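Local atomic coordinates of biofilm-associated surface protein (Staphylococcus aureus, PDB entry 7C7U), a protein that probably promotes biofilm formation from the staphylococcal cell surface, with a calcium-binding region thought to act as a switch over functional amyloid assembly. Residues 244-247 with 248-251; 350-353 with 354-357. All blocks are in the same frame, centred on the assembly; numbering follows the deposited sequence.

Interaction 1 (244-247 with 248-251); sequences SKTK and ANQW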
loop_
_atom_site.group_PDB
_atom_site.type_symbol
_atom_site.label_atom_id
_atom_site.label_comp_id
_atom_site.label_asym_id
_atom_site.label_seq_id
_atom_site.Cartn_x
_atom_site.Cartn_y
_atom_site.Cartn_z
ATOM N N SER A 244 8.194 -26.227 -30.627
ATOM C CA SER A 244 7.616 -26.540 -31.933
ATOM C C SER A 244 7.060 -27.955 -31.868
ATOM O O SER A 244 7.802 -28.902 -31.595
ATOM C CB SER A 244 8.651 -26.415 -33.056
ATOM O OG SER A 244 8.049 -26.689 -34.312
ATOM N N LYS A 245 5.762 -28.095 -32.088
ATOM C CA LYS A 245 5.086 -29.374 -31.983
ATOM C C LYS A 245 4.165 -29.509 -33.179
ATOM O O LYS A 245 3.697 -28.507 -33.725
ATOM C CB LYS A 245 4.251 -29.483 -30.678
ATOM C CG LYS A 245 5.032 -29.237 -29.391
ATOM C CD LYS A 245 5.949 -30.429 -29.066
ATOM C CE LYS A 245 6.970 -30.050 -27.995
ATOM N NZ LYS A 245 7.730 -31.244 -27.518
ATOM N N THR A 246 3.879 -30.751 -33.558
ATOM C CA THR A 246 2.777 -30.977 -34.474
ATOM C C THR A 246 1.478 -30.481 -33.838
ATOM O O THR A 246 1.389 -30.289 -32.622
ATOM C CB THR A 246 2.645 -32.460 -34.824
ATOM O OG1 THR A 246 2.277 -33.200 -33.656
ATOM C CG2 THR A 246 3.966 -33.033 -35.395
ATOM N N LYS A 247 0.459 -30.283 -34.678
ATOM C CA LYS A 247 -0.856 -29.889 -34.173
ATOM C C LYS A 247 -1.344 -30.847 -33.095
ATOM O O LYS A 247 -1.873 -30.418 -32.063
ATOM C CB LYS A 247 -1.875 -29.852 -35.316
ATOM C CG LYS A 247 -1.791 -28.652 -36.237
ATOM C CD LYS A 247 -2.694 -28.880 -37.448
ATOM C CE LYS A 247 -2.613 -27.740 -38.442
ATOM N NZ LYS A 247 -3.006 -26.435 -37.850
ATOM N N ALA A 248 -1.155 -32.156 -33.305
ATOM C CA ALA A 248 -1.673 -33.143 -32.362
ATOM C C ALA A 248 -0.897 -33.186 -31.052
ATOM O O ALA A 248 -1.436 -33.645 -30.045
ATOM C CB ALA A 248 -1.670 -34.539 -32.996
ATOM N N ASN A 249 0.353 -32.748 -31.033
ATOM C CA ASN A 249 1.162 -32.793 -29.823
ATOM C C ASN A 249 1.278 -31.433 -29.134
ATOM O O ASN A 249 2.161 -31.258 -28.288
ATOM C CB ASN A 249 2.554 -33.325 -30.145
ATOM C CG ASN A 249 2.519 -34.772 -30.588
ATOM O OD1 ASN A 249 1.547 -35.482 -30.326
ATOM N ND2 ASN A 249 3.566 -35.215 -31.270
ATOM N N GLN A 250 0.429 -30.473 -29.489
ATOM C CA GLN A 250 0.487 -29.153 -28.864
ATOM C C GLN A 250 0.287 -29.236 -27.355
ATOM O O GLN A 250 -0.509 -30.031 -26.847
ATOM C CB GLN A 250 -0.562 -28.221 -29.461
ATOM C CG GLN A 250 -0.279 -27.764 -30.880
ATOM C CD GLN A 250 0.954 -26.890 -31.018
ATOM O OE1 GLN A 250 1.174 -25.962 -30.242
ATOM N NE2 GLN A 250 1.766 -27.176 -32.032
ATOM N N TRP A 251 1.029 -28.406 -26.638
ATOM C CA TRP A 251 0.885 -28.284 -25.206
ATOM C C TRP A 251 -0.340 -27.432 -24.849
ATOM O O TRP A 251 -0.903 -26.720 -25.683
ATOM C CB TRP A 251 2.135 -27.652 -24.604
ATOM C CG TRP A 251 3.366 -28.495 -24.653
ATOM C CD1 TRP A 251 3.492 -29.787 -25.131
ATOM C CD2 TRP A 251 4.667 -28.111 -24.198
ATOM N NE1 TRP A 251 4.806 -30.206 -25.012
ATOM C CE2 TRP A 251 5.545 -29.199 -24.452
ATOM C CE3 TRP A 251 5.182 -26.946 -23.630
ATOM C CZ2 TRP A 251 6.886 -29.163 -24.111
ATOM C CZ3 TRP A 251 6.525 -26.904 -23.315
ATOM C CH2 TRP A 251 7.361 -28.006 -23.555
HETATM O O HOH W 1 4.133 -25.380 -32.601
HETATM O O HOH W 2 5.677 -32.900 -31.934
#
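T246 and N249 meet through a pair of hydrogen bonds that illustrate how a short turn can be fastened from both backbone and side chain. The amide N249 N donates to T246 O over 3.1 Å and also to T246 OG1 at 3.3 Å, both moderately bent. The hydroxyl is in place for this because chi1 of T246 (66°) sets OG1 between its own N and C, beside the N249 side chain, which points the same way. T246 O has a second donor, Q250 NE2 at 3.2 Å; the two come from opposite faces of the carbonyl plane, so the oxygen is gripped from above and below. A weak bond from Q250 N to K247 O (3.5 Å) continues the turn.

Two waters bridge the residues further. One accepts from K245 N and from Q250 NE2 (3.0 Å to the latter), the other from T246 N and N249 ND2. The remaining amide atom, Q250 OE1, is bonded to Y243 OH and L309 N, which together with the NE2 bonds would fix the rotation of the amide.

Nonpolar packing is carried by K245. Bent at chi2 (-74°), its chain runs past N249 O and then crosses the W251 ring at a slant, CE lying 3.7 Å from W251 NE1. E205 OE2 serves both side chains, in a salt bridge with K245 NZ and as acceptor for W251 NE1, while N206 binds the same ammonium. The backbone describes two overlapping type I turns, 246-249 and 247-250, leading into strand 252-257.

Interaction 2 (350-353 with 354-357); sequences NLIR and ETTK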
loop_
_atom_site.group_PDB
_atom_site.type_symbol
_atom_site.label_atom_id
_atom_site.label_comp_id
_atom_site.label_asym_id
_atom_site.label_seq_id
_atom_site.Cartn_x
_atom_site.Cartn_y
_atom_site.Cartn_z
ATOM N N ASN A 350 -21.532 5.290 6.603
ATOM C CA ASN A 350 -20.105 5.152 6.857
ATOM C C ASN A 350 -19.745 3.732 7.281
ATOM O O ASN A 350 -20.505 3.061 7.988
ATOM C CB ASN A 350 -19.654 6.154 7.916
ATOM C CG ASN A 350 -19.674 7.563 7.400
ATOM O OD1 ASN A 350 -19.377 7.800 6.229
ATOM N ND2 ASN A 350 -20.042 8.514 8.260
ATOM N N LEU A 351 -18.581 3.277 6.824
ATOM C CA LEU A 351 -18.115 1.935 7.134
ATOM C C LEU A 351 -17.947 1.721 8.636
ATOM O O LEU A 351 -17.288 2.505 9.327
ATOM C CB LEU A 351 -16.790 1.677 6.409
ATOM C CG LEU A 351 -15.968 0.514 6.954
ATOM C CD1 LEU A 351 -16.661 -0.783 6.603
ATOM C CD2 LEU A 351 -14.539 0.574 6.382
ATOM N N ILE A 352 -18.539 0.641 9.137
ATOM C CA ILE A 352 -18.249 0.177 10.492
ATOM C C ILE A 352 -16.969 -0.650 10.417
ATOM O O ILE A 352 -16.984 -1.790 9.947
ATOM C CB ILE A 352 -19.413 -0.628 11.078
ATOM C CG1 ILE A 352 -20.667 0.257 11.166
ATOM C CG2 ILE A 352 -19.041 -1.216 12.456
ATOM C CD1 ILE A 352 -21.962 -0.524 11.444
ATOM N N ARG A 353 -15.864 -0.072 10.896
ATOM C CA ARG A 353 -14.527 -0.615 10.653
ATOM C C ARG A 353 -14.375 -2.032 11.202
ATOM O O ARG A 353 -13.627 -2.848 10.643
ATOM C CB ARG A 353 -13.513 0.328 11.293
ATOM C CG ARG A 353 -13.596 1.745 10.728
ATOM C CD ARG A 353 -12.528 2.655 11.293
ATOM N NE ARG A 353 -11.227 2.027 11.428
ATOM C CZ ARG A 353 -10.614 1.816 12.587
ATOM N NH1 ARG A 353 -11.181 2.173 13.727
ATOM N NH2 ARG A 353 -9.415 1.262 12.604
ATOM N N GLU A 354 -15.081 -2.332 12.292
ATOM C CA GLU A 354 -15.106 -3.663 12.877
ATOM C C GLU A 354 -15.704 -4.703 11.942
ATOM O O GLU A 354 -15.541 -5.908 12.188
ATOM C CB GLU A 354 -15.925 -3.622 14.185
ATOM C CG GLU A 354 -15.232 -2.907 15.337
ATOM C CD GLU A 354 -15.354 -1.383 15.294
ATOM O OE1 GLU A 354 -15.947 -0.834 14.323
ATOM O OE2 GLU A 354 -14.863 -0.736 16.257
ATOM N N THR A 355 -16.428 -4.283 10.903
ATOM C CA THR A 355 -17.038 -5.230 9.979
ATOM C C THR A 355 -16.212 -5.471 8.714
ATOM O O THR A 355 -16.685 -6.172 7.819
ATOM C CB THR A 355 -18.441 -4.783 9.574
ATOM O OG1 THR A 355 -18.369 -3.572 8.816
ATOM C CG2 THR A 355 -19.326 -4.567 10.825
ATOM N N THR A 356 -15.024 -4.893 8.592
ATOM C CA THR A 356 -14.211 -5.149 7.406
ATOM C C THR A 356 -13.033 -6.059 7.751
ATOM O O THR A 356 -12.673 -6.236 8.919
ATOM C CB THR A 356 -13.725 -3.842 6.753
ATOM O OG1 THR A 356 -13.284 -4.124 5.421
ATOM C CG2 THR A 356 -12.560 -3.206 7.512
ATOM N N LYS A 357 -12.468 -6.692 6.719
ATOM C CA LYS A 357 -11.284 -7.523 6.899
ATOM C C LYS A 357 -10.022 -6.666 6.890
ATOM O O LYS A 357 -9.904 -5.714 6.116
ATOM C CB LYS A 357 -11.207 -8.594 5.804
ATOM C CG LYS A 357 -12.296 -9.667 5.857
ATOM C CD LYS A 357 -11.997 -10.788 4.846
ATOM C CE LYS A 357 -13.171 -11.758 4.701
ATOM N NZ LYS A 357 -14.094 -11.349 3.597
HETATM O O HOH W 3 -16.451 1.643 13.164
#
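T355 and I352 form the tight part of this contact, where one carbonyl takes two hydrogen bonds from a single residue. T355 N donates to I352 O over 2.7 Å, and T355 OG1 reaches the same oxygen in the carbonyl plane at a short 2.5 Å. With chi1 at 66°, T355 turns OG1 back toward this carbonyl and leaves its methyl against I352, CG2 to CG2 3.7 Å. The hydroxyl also accepts from K344 N. The L351 side chain runs past that of T355 in the opposite direction, CD1 coming to 3.9 Å from T355 OG1.

The next bond, T356 N to R353 O (3.2 Å), is nearly straight, and the two together make a single 3-10 turn of successive i to i+3 bonds, its exit held by T356 OG1 on L339 O. The arm of R353 leaves the turn, placing NH2 on the backbone oxygen of D391, itself a calcium ligand.

Looser is the exposed side, where E354 carries the contact mainly through water. Its chain bends at chi2 (81°), bringing OE1 to 3.6 Å from I352 CG2; a water that donates to E354 OE1 at 2.8 Å accepts from R353 N.

Overall arrangement
Interaction 1 comes first along the chain, and each contact lies in a connection between the same two sheets. Residues 244-251 join strand 228-237 of the five-stranded antiparallel sheet to strand 252-257 of the four-stranded one; residues 350-357 join strand 323-331 to strand 359-369. Because these partners are antiparallel neighbours within their sheets, the two connections leave from opposite ends, in keeping with centres about 52 Å apart and nearest atoms about 35 Å apart. Interaction 1 lies at the far periphery, its centre about 43 Å from that of the chain. The centre of interaction 2 lies about 19 Å from the chain centre, so that only the second contact adjoins the calcium-binding segment that follows strand 381-388.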